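Local coordinates for fusion DH (Streptomyces sp. MJ635-86F5, PDB 6K97), which probably removes water from beta-hydroxyacyl intermediates of cremimycin biosynthesis, as an engineered joining of a split polyketide synthase dehydratase domain with a double hot dog fold, at residues H59-D64 with V250-L255. Residues are numbered along the deposited sequence; the frame is centred on the assembly and turned at random.
Sequences HPWLAD and VHPALL
Trp61 makes the contact from the loop 59-64, meeting His251 and Pro252 at the start of helix 252-266. The loop lies in the N-terminal part of this engineered fusion, the helix in the C-terminal part. A Leu62 N to His59 O bond closes a turn around Trp61. At Trp61, CG sits between the backbone N and the carbonyl carbon (chi1 62°), and the indole extends toward the helix start. Its six-membered ring and the His251 imidazole form an edge-to-face pair, the His251 edge toward the Trp61 face. Their centroids lie 5.3 Å apart, the planes at 64°. Trp61 CZ3 is 3.9 Å from His251 CE1. Pro252 CG comes to the indole edge, 4.1 Å from Trp61 CH2. Leu62 lays CD2 over one indole face, near the rim. His251 is the N-cap: its ND1 accepts from Ala253 N (3.2 Å) in the imidazole plane, which helps set the ring's rotation. NE2 makes weak hydrogen bonds to Pro243 O and Ser242 OG. With a leucine in its place, Ala253 N would probably lose its capping acceptor and Trp61 its aromatic partner. No hydrogen bond crosses, so buried apolar and aromatic packing joins the two fused hot dog halves.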
loop_
_atom_site.group_PDB
_atom_site.type_symbol
_atom_site.label_atom_id
_atom_site.label_comp_id
_atom_site.label_asym_id
_atom_site.label_seq_id
_atom_site.Cartn_x
_atom_site.Cartn_y
_atom_site.Cartn_z
ATOM N N HIS A 59 5.555 1.184 -22.002
ATOM C CA HIS A 59 4.333 1.858 -22.461
ATOM C C HIS A 59 4.656 2.828 -23.584
ATOM O O HIS A 59 4.433 4.026 -23.454
ATOM C CB HIS A 59 3.632 2.621 -21.317
ATOM C CG HIS A 59 2.891 1.751 -20.351
ATOM N ND1 HIS A 59 3.307 1.567 -19.047
ATOM C CD2 HIS A 59 1.746 1.036 -20.482
ATOM C CE1 HIS A 59 2.458 0.768 -18.420
ATOM N NE2 HIS A 59 1.498 0.436 -19.270
ATOM N N PRO A 60 5.142 2.312 -24.715
ATOM C CA PRO A 60 5.627 3.246 -25.744
ATOM C C PRO A 60 4.553 4.169 -26.327
ATOM O O PRO A 60 4.874 5.236 -26.830
ATOM C CB PRO A 60 6.210 2.322 -26.836
ATOM C CG PRO A 60 6.234 0.947 -26.251
ATOM C CD PRO A 60 5.239 0.904 -25.144
ATOM N N TRP A 61 3.293 3.787 -26.243
ATOM C CA TRP A 61 2.223 4.709 -26.650
ATOM C C TRP A 61 2.280 6.080 -25.955
ATOM O O TRP A 61 1.950 7.106 -26.583
ATOM C CB TRP A 61 0.851 4.104 -26.440
ATOM C CG TRP A 61 0.522 3.784 -25.051
ATOM C CD1 TRP A 61 1.000 2.738 -24.317
ATOM C CD2 TRP A 61 -0.414 4.459 -24.215
ATOM N NE1 TRP A 61 0.406 2.718 -23.073
ATOM C CE2 TRP A 61 -0.449 3.772 -22.976
ATOM C CE3 TRP A 61 -1.223 5.571 -24.391
ATOM C CZ2 TRP A 61 -1.217 4.177 -21.916
ATOM C CZ3 TRP A 61 -2.029 5.969 -23.332
ATOM C CH2 TRP A 61 -2.014 5.281 -22.107
ATOM N N LEU A 62 2.728 6.106 -24.698
ATOM C CA LEU A 62 2.820 7.370 -23.984
ATOM C C LEU A 62 3.845 8.327 -24.624
ATOM O O LEU A 62 3.778 9.535 -24.423
ATOM C CB LEU A 62 3.102 7.147 -22.485
ATOM C CG LEU A 62 1.937 6.463 -21.804
ATOM C CD1 LEU A 62 2.225 6.129 -20.345
ATOM C CD2 LEU A 62 0.707 7.323 -21.894
ATOM N N ALA A 63 4.784 7.798 -25.388
ATOM C CA ALA A 63 5.736 8.659 -26.110
ATOM C C ALA A 63 5.007 9.546 -27.090
ATOM O O ALA A 63 5.486 10.600 -27.394
ATOM C CB ALA A 63 6.811 7.840 -26.837
ATOM N N ASP A 64 3.822 9.159 -27.548
ATOM C CA ASP A 64 3.092 10.021 -28.499
ATOM C C ASP A 64 2.399 11.238 -27.840
ATOM O O ASP A 64 1.702 12.000 -28.552
ATOM C CB ASP A 64 2.072 9.207 -29.309
ATOM C CG ASP A 64 2.725 8.235 -30.277
ATOM O OD1 ASP A 64 3.929 8.426 -30.543
ATOM O OD2 ASP A 64 2.037 7.261 -30.742
ATOM N N VAL A 250 -11.643 4.499 -19.405
ATOM C CA VAL A 250 -11.645 5.248 -20.657
ATOM C C VAL A 250 -10.193 5.544 -21.122
ATOM O O VAL A 250 -9.472 6.233 -20.482
ATOM C CB VAL A 250 -12.374 6.591 -20.521
ATOM C CG1 VAL A 250 -12.515 7.209 -21.889
ATOM C CG2 VAL A 250 -13.740 6.428 -19.896
ATOM N N HIS A 251 -9.828 5.007 -22.266
ATOM C CA HIS A 251 -8.512 5.046 -22.801
ATOM C C HIS A 251 -8.139 6.520 -22.787
ATOM O O HIS A 251 -8.830 7.334 -23.359
ATOM C CB HIS A 251 -8.492 4.439 -24.237
ATOM C CG HIS A 251 -7.108 4.109 -24.755
ATOM N ND1 HIS A 251 -6.121 5.054 -24.901
ATOM C CD2 HIS A 251 -6.557 2.945 -25.177
ATOM C CE1 HIS A 251 -5.027 4.493 -25.384
ATOM N NE2 HIS A 251 -5.264 3.212 -25.561
ATOM N N PRO A 252 -7.030 6.855 -22.126
ATOM C CA PRO A 252 -6.608 8.228 -22.039
ATOM C C PRO A 252 -6.441 8.953 -23.385
ATOM O O PRO A 252 -6.749 10.122 -23.457
ATOM C CB PRO A 252 -5.276 8.114 -21.338
ATOM C CG PRO A 252 -5.430 6.921 -20.445
ATOM C CD PRO A 252 -6.266 5.977 -21.237
ATOM N N ALA A 253 -6.002 8.257 -24.437
ATOM C CA ALA A 253 -5.935 8.844 -25.807
ATOM C C ALA A 253 -7.323 9.205 -26.382
ATOM O O ALA A 253 -7.486 10.212 -27.084
ATOM C CB ALA A 253 -5.219 7.894 -26.761
ATOM N N LEU A 254 -8.324 8.410 -26.047
ATOM C CA LEU A 254 -9.684 8.636 -26.559
ATOM C C LEU A 254 -10.239 9.863 -25.905
ATOM O O LEU A 254 -10.704 10.840 -26.579
ATOM C CB LEU A 254 -10.509 7.446 -26.251
ATOM C CG LEU A 254 -11.882 7.219 -26.784
ATOM C CD1 LEU A 254 -11.861 7.165 -28.295
ATOM C CD2 LEU A 254 -12.360 5.874 -26.208
ATOM N N LEU A 255 -10.101 9.913 -24.595
ATOM C CA LEU A 255 -10.601 11.089 -23.869
ATOM C C LEU A 255 -9.813 12.338 -24.219
ATOM O O LEU A 255 -10.400 13.390 -24.397
ATOM C CB LEU A 255 -10.551 10.844 -22.388
ATOM C CG LEU A 255 -11.271 11.934 -21.580
ATOM C CD1 LEU A 255 -12.757 11.971 -21.831
ATOM C CD2 LEU A 255 -11.059 11.614 -20.114
#